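Local coordinates for D-glycerate 3-kinase (Cryptococcus neoformans var. grubii serotype A, PDB 6CKG), which probably catalyses the phosphorylation of D-glycerate at its 3-hydroxyl, as a kinase of the P-loop type that takes the phosphate from ATP, at residues P46-G51 with Q244-V249; Y258-R263 with F287-M292. All coordinates share one frame; numbering follows the deposited sequence.

Contact 1: residues P46-G51 with Q244-V249; sequences PPLVVG and QIDCFV
Val-50 with Cys-247 and Gly-51 with Phe-248 are the parallel pairs joining strands 48-53 and 247-253, neighbours at the heart of a P-loop kinase sheet. Gly-51 N donates to Cys-247 O (2.8 Å), and Gly-51 O takes Val-249 N (2.8 Å) while lying over one face of the Phe-248 ring, toward its rim. One step back, Val-49 O is shared by two donors, Asp-246 N at 2.9 Å and Cys-247 N at 3.2 Å. Next the ladder passes to a side chain: Val-49 N points almost straight (174°) at Asp-246 OD2, 2.8 Å away, meeting its anti side 23° out of the carboxylate plane. With CG anti to its own carbonyl carbon (chi1 -60°), Asp-246 swings its carboxylate back over Val-49. A water donates to Asp-246 OD2 (2.7 Å) and to Pro-47 O, bridging them. On the face of the sheet toward helix 19-38, Cys-247 SG sits 3.7 Å from Val-50 CG2 and near Leu-48 CD2. Asp-246 OD2 thus does the work of a main-chain carbonyl, and the two donors on it, with the Lys-129 side chain touching Asp-246, would be expected to keep the carboxylate ionised.

Contact 2: residues Y258-R263 with F287-M292; sequences YVWTWR and FINRYM
Trp-260 and Ile-288 meet where helices 258-273 and 281-298 run side by side, their short segments pointing in roughly opposing directions (145°) with axes 10.4 Å apart. The main contact is CH-pi. Ile-288 CG2 stands 3.5 Å from the centroid of the five-membered ring of Trp-260, and on the same face Met-292 CG lies 4.0 Å from the centroid of the six-membered ring, so the two residues, one helical turn apart, roof both halves of the indole. Met-292 SD adds an oblique Met-aromatic contact, 4.7 Å from the centroid of the Trp-260 six-membered ring.

The polar contribution is slight. Asn-289 OD1 comes to the indole edge in the ring plane, with its amide turned 77° against the ring. Trp-260 NE1 gives Asn-289 OD1 a weak, clearly bent hydrogen bond of 3.3 Å, and Trp-260 CZ2 is even nearer to the same oxygen at 3.2 Å.

Aliphatic packing fills the space between the helices. The bent Met-292 chain carries CE against Val-259, where it lies a tight 3.5 Å from Val-259 CB. Ile-288 CD1 reaches both Val-259 CG1 and the methylenes of Arg-263. With CG anti to the backbone N (chi1 -170°), Arg-263 lays CB and CG against Ile-288; the bend at chi2 then turns NE toward Phe-287. Arg-263 NE comes within 3.7 Å of Phe-287 CE2, the two side chains crossing at about a right angle. The charged end is engaged within its own helix, in a salt bridge from NH1 to Glu-267.

Val-259 also touches Pro-55, and Tyr-291 touches Gln-56, so the helix pair lies beside the P-loop. The bond to Asn-289 is too long and bent to add much, so apolar contact, chiefly over one face of the indole, holds the helices together.

Overall arrangement
Contact 1 and contact 2 are consecutive in the chain: strand 247-253, which contact 1 pairs with strand 48-53, runs directly toward helix 258-273, the first helix of contact 2. Their centres are 27 Å apart, on opposite sides of the chain's centre, and about 13 Å separates their nearest atoms. Contact 1 takes in residues 48-51 and 247-249, the first of their strands, and so lies at the starting ends, whereas contact 2 lies beyond the far ends. Strand 48-53 leads into the P-loop, part of which (58-60) is not modelled, on the side where P-loop kinases bind nucleotide; contact 2 is probably the nearer of the two to that site.

Contact 1: residues P46-G51 with Q244-V249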
# COMPACT_ATOMS: atom_id res chain seq x y z
N PRO A 46 -22.19 -3.19 -3.60
CA PRO A 46 -20.95 -3.77 -3.09
C PRO A 46 -20.36 -2.90 -2.00
O PRO A 46 -20.75 -1.72 -1.86
CB PRO A 46 -20.03 -3.80 -4.32
CG PRO A 46 -20.89 -3.43 -5.49
CD PRO A 46 -22.03 -2.65 -4.96
N PRO A 47 -19.42 -3.43 -1.21
CA PRO A 47 -18.65 -2.56 -0.31
C PRO A 47 -17.96 -1.45 -1.09
O PRO A 47 -17.53 -1.64 -2.23
CB PRO A 47 -17.60 -3.50 0.31
CG PRO A 47 -18.03 -4.88 -0.04
CD PRO A 47 -18.90 -4.81 -1.24
N LEU A 48 -17.86 -0.28 -0.46
CA LEU A 48 -16.99 0.78 -0.95
C LEU A 48 -15.55 0.36 -0.73
O LEU A 48 -15.17 0.03 0.40
CB LEU A 48 -17.28 2.09 -0.20
CG LEU A 48 -16.37 3.28 -0.51
CD1 LEU A 48 -16.73 3.87 -1.88
CD2 LEU A 48 -16.51 4.35 0.60
N VAL A 49 -14.73 0.37 -1.78
CA VAL A 49 -13.31 0.04 -1.65
C VAL A 49 -12.53 1.34 -1.49
O VAL A 49 -12.46 2.15 -2.42
CB VAL A 49 -12.78 -0.76 -2.85
CG1 VAL A 49 -11.31 -1.10 -2.62
CG2 VAL A 49 -13.59 -2.03 -3.07
N VAL A 50 -11.92 1.52 -0.33
CA VAL A 50 -11.09 2.68 -0.04
C VAL A 50 -9.63 2.24 -0.14
O VAL A 50 -9.15 1.48 0.70
CB VAL A 50 -11.39 3.23 1.36
CG1 VAL A 50 -10.59 4.49 1.63
CG2 VAL A 50 -12.90 3.48 1.55
N GLY A 51 -8.92 2.72 -1.17
CA GLY A 51 -7.47 2.55 -1.20
C GLY A 51 -6.78 3.51 -0.24
O GLY A 51 -7.20 4.65 -0.06
N GLN A 244 -10.00 -1.69 -9.14
CA GLN A 244 -11.06 -2.12 -8.25
C GLN A 244 -11.29 -1.14 -7.11
O GLN A 244 -12.29 -1.28 -6.39
CB GLN A 244 -10.71 -3.50 -7.69
CG GLN A 244 -10.69 -4.60 -8.76
CD GLN A 244 -12.06 -5.21 -8.95
OE1 GLN A 244 -12.99 -4.54 -9.41
NE2 GLN A 244 -12.22 -6.47 -8.54
N ILE A 245 -10.44 -0.14 -6.96
CA ILE A 245 -10.53 0.84 -5.89
C ILE A 245 -11.48 1.97 -6.28
O ILE A 245 -11.38 2.54 -7.38
CB ILE A 245 -9.13 1.39 -5.56
CG1 ILE A 245 -8.22 0.24 -5.09
CG2 ILE A 245 -9.21 2.53 -4.56
CD1 ILE A 245 -6.77 0.65 -4.80
N ASP A 246 -12.39 2.32 -5.36
CA ASP A 246 -13.41 3.34 -5.61
C ASP A 246 -12.96 4.74 -5.20
O ASP A 246 -13.27 5.72 -5.88
CB ASP A 246 -14.70 3.00 -4.86
CG ASP A 246 -15.28 1.67 -5.27
OD1 ASP A 246 -15.36 1.41 -6.48
OD2 ASP A 246 -15.66 0.87 -4.39
N CYS A 247 -12.27 4.87 -4.07
CA CYS A 247 -11.83 6.17 -3.59
C CYS A 247 -10.51 5.97 -2.86
O CYS A 247 -10.08 4.84 -2.64
CB CYS A 247 -12.92 6.83 -2.70
SG CYS A 247 -13.26 5.90 -1.18
N PHE A 248 -9.87 7.07 -2.48
CA PHE A 248 -8.47 6.95 -2.09
C PHE A 248 -8.12 7.94 -1.00
O PHE A 248 -8.53 9.11 -1.05
CB PHE A 248 -7.54 7.18 -3.31
CG PHE A 248 -6.23 6.42 -3.25
CD1 PHE A 248 -5.18 6.87 -2.47
CD2 PHE A 248 -6.04 5.26 -4.00
CE1 PHE A 248 -3.95 6.20 -2.43
CE2 PHE A 248 -4.81 4.57 -3.97
CZ PHE A 248 -3.76 5.05 -3.19
N VAL A 249 -7.32 7.48 -0.04
CA VAL A 249 -6.77 8.32 1.02
C VAL A 249 -5.25 8.18 0.98
O VAL A 249 -4.74 7.06 1.00
CB VAL A 249 -7.30 7.91 2.41
CG1 VAL A 249 -6.68 8.78 3.51
CG2 VAL A 249 -8.84 7.99 2.45
O HOH W 1 -16.99 -1.40 -4.92

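Contact 2: residues Y258-R263 with F287-M292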
# COMPACT_ATOMS: atom_id res chain seq x y z
N TYR A 258 11.57 12.21 5.20
CA TYR A 258 10.96 11.77 6.45
C TYR A 258 10.89 10.25 6.54
O TYR A 258 10.95 9.69 7.64
CB TYR A 258 9.54 12.35 6.60
CG TYR A 258 9.43 13.87 6.63
CD1 TYR A 258 10.56 14.69 6.60
CD2 TYR A 258 8.18 14.48 6.68
CE1 TYR A 258 10.44 16.06 6.62
CE2 TYR A 258 8.05 15.85 6.70
CZ TYR A 258 9.18 16.64 6.68
OH TYR A 258 9.05 18.01 6.70
N VAL A 259 10.79 9.56 5.40
CA VAL A 259 10.57 8.12 5.43
C VAL A 259 11.72 7.40 6.13
O VAL A 259 11.49 6.48 6.93
CB VAL A 259 10.34 7.58 4.00
CG1 VAL A 259 10.15 6.08 4.02
CG2 VAL A 259 9.14 8.27 3.37
N TRP A 260 12.96 7.81 5.84
CA TRP A 260 14.12 7.27 6.55
C TRP A 260 14.01 7.55 8.05
O TRP A 260 14.21 6.65 8.87
CB TRP A 260 15.41 7.90 6.03
CG TRP A 260 16.00 7.30 4.79
CD1 TRP A 260 16.67 6.11 4.69
CD2 TRP A 260 16.04 7.89 3.48
NE1 TRP A 260 17.10 5.91 3.39
CE2 TRP A 260 16.72 6.99 2.63
CE3 TRP A 260 15.55 9.09 2.95
CZ2 TRP A 260 16.92 7.26 1.28
CZ3 TRP A 260 15.75 9.35 1.60
CH2 TRP A 260 16.43 8.44 0.78
N THR A 261 13.72 8.80 8.41
CA THR A 261 13.66 9.18 9.81
C THR A 261 12.57 8.40 10.55
O THR A 261 12.80 7.87 11.64
CB THR A 261 13.43 10.69 9.92
OG1 THR A 261 14.47 11.38 9.22
CG2 THR A 261 13.39 11.12 11.38
N TRP A 262 11.38 8.33 9.95
CA TRP A 262 10.28 7.60 10.57
C TRP A 262 10.61 6.11 10.73
O TRP A 262 10.35 5.52 11.78
CB TRP A 262 9.01 7.76 9.73
CG TRP A 262 8.40 9.12 9.80
CD1 TRP A 262 8.54 10.04 10.80
CD2 TRP A 262 7.54 9.72 8.82
NE1 TRP A 262 7.81 11.17 10.50
CE2 TRP A 262 7.19 11.00 9.29
CE3 TRP A 262 7.03 9.29 7.59
CZ2 TRP A 262 6.36 11.86 8.57
CZ3 TRP A 262 6.21 10.15 6.88
CH2 TRP A 262 5.88 11.42 7.37
N ARG A 263 11.17 5.49 9.69
CA ARG A 263 11.45 4.06 9.77
C ARG A 263 12.52 3.76 10.81
O ARG A 263 12.50 2.70 11.43
CB ARG A 263 11.85 3.52 8.40
CG ARG A 263 11.91 1.99 8.34
CD ARG A 263 10.59 1.36 8.76
NE ARG A 263 10.65 -0.10 8.75
CZ ARG A 263 11.14 -0.83 9.75
NH1 ARG A 263 11.62 -0.24 10.83
NH2 ARG A 263 11.15 -2.16 9.67
N PHE A 287 17.54 -1.03 4.05
CA PHE A 287 16.16 -1.46 3.89
C PHE A 287 15.34 -0.42 3.14
O PHE A 287 14.64 -0.73 2.17
CB PHE A 287 15.56 -1.75 5.26
CG PHE A 287 14.10 -2.12 5.25
CD1 PHE A 287 13.71 -3.43 5.06
CD2 PHE A 287 13.13 -1.16 5.48
CE1 PHE A 287 12.36 -3.78 5.07
CE2 PHE A 287 11.77 -1.50 5.50
CZ PHE A 287 11.39 -2.81 5.30
N ILE A 288 15.43 0.84 3.56
CA ILE A 288 14.59 1.88 2.97
C ILE A 288 15.10 2.25 1.58
O ILE A 288 14.32 2.66 0.72
CB ILE A 288 14.52 3.10 3.92
CG1 ILE A 288 13.56 2.82 5.08
CG2 ILE A 288 14.07 4.36 3.19
CD1 ILE A 288 12.09 2.59 4.67
N ASN A 289 16.40 2.07 1.32
CA ASN A 289 16.93 2.33 -0.01
C ASN A 289 16.36 1.38 -1.05
O ASN A 289 16.42 1.69 -2.24
CB ASN A 289 18.46 2.24 0.00
CG ASN A 289 19.11 3.45 0.64
OD1 ASN A 289 18.50 4.50 0.75
ND2 ASN A 289 20.36 3.30 1.04
N ARG A 290 15.83 0.22 -0.64
CA ARG A 290 15.15 -0.66 -1.59
C ARG A 290 13.75 -0.16 -1.94
O ARG A 290 13.27 -0.43 -3.05
CB ARG A 290 15.07 -2.09 -1.04
CG ARG A 290 16.39 -2.90 -1.12
CD ARG A 290 16.28 -4.38 -0.62
NE ARG A 290 15.52 -5.26 -1.53
CZ ARG A 290 14.29 -5.72 -1.29
NH1 ARG A 290 13.68 -6.50 -2.17
NH2 ARG A 290 13.68 -5.42 -0.16
N TYR A 291 13.08 0.56 -1.04
CA TYR A 291 11.74 1.09 -1.30
C TYR A 291 11.76 2.47 -1.96
O TYR A 291 10.87 2.76 -2.77
CB TYR A 291 10.93 1.18 -0.01
CG TYR A 291 10.58 -0.17 0.57
CD1 TYR A 291 11.50 -0.89 1.33
CD2 TYR A 291 9.32 -0.73 0.33
CE1 TYR A 291 11.18 -2.14 1.84
CE2 TYR A 291 9.00 -1.97 0.84
CZ TYR A 291 9.92 -2.67 1.60
OH TYR A 291 9.59 -3.90 2.10
N MET A 292 12.72 3.32 -1.60
CA MET A 292 12.74 4.70 -2.09
C MET A 292 12.69 4.84 -3.61
O MET A 292 12.05 5.80 -4.08
CB MET A 292 13.97 5.42 -1.54
CG MET A 292 13.71 6.25 -0.31
SD MET A 292 12.48 7.56 -0.57
CE MET A 292 11.31 7.08 0.68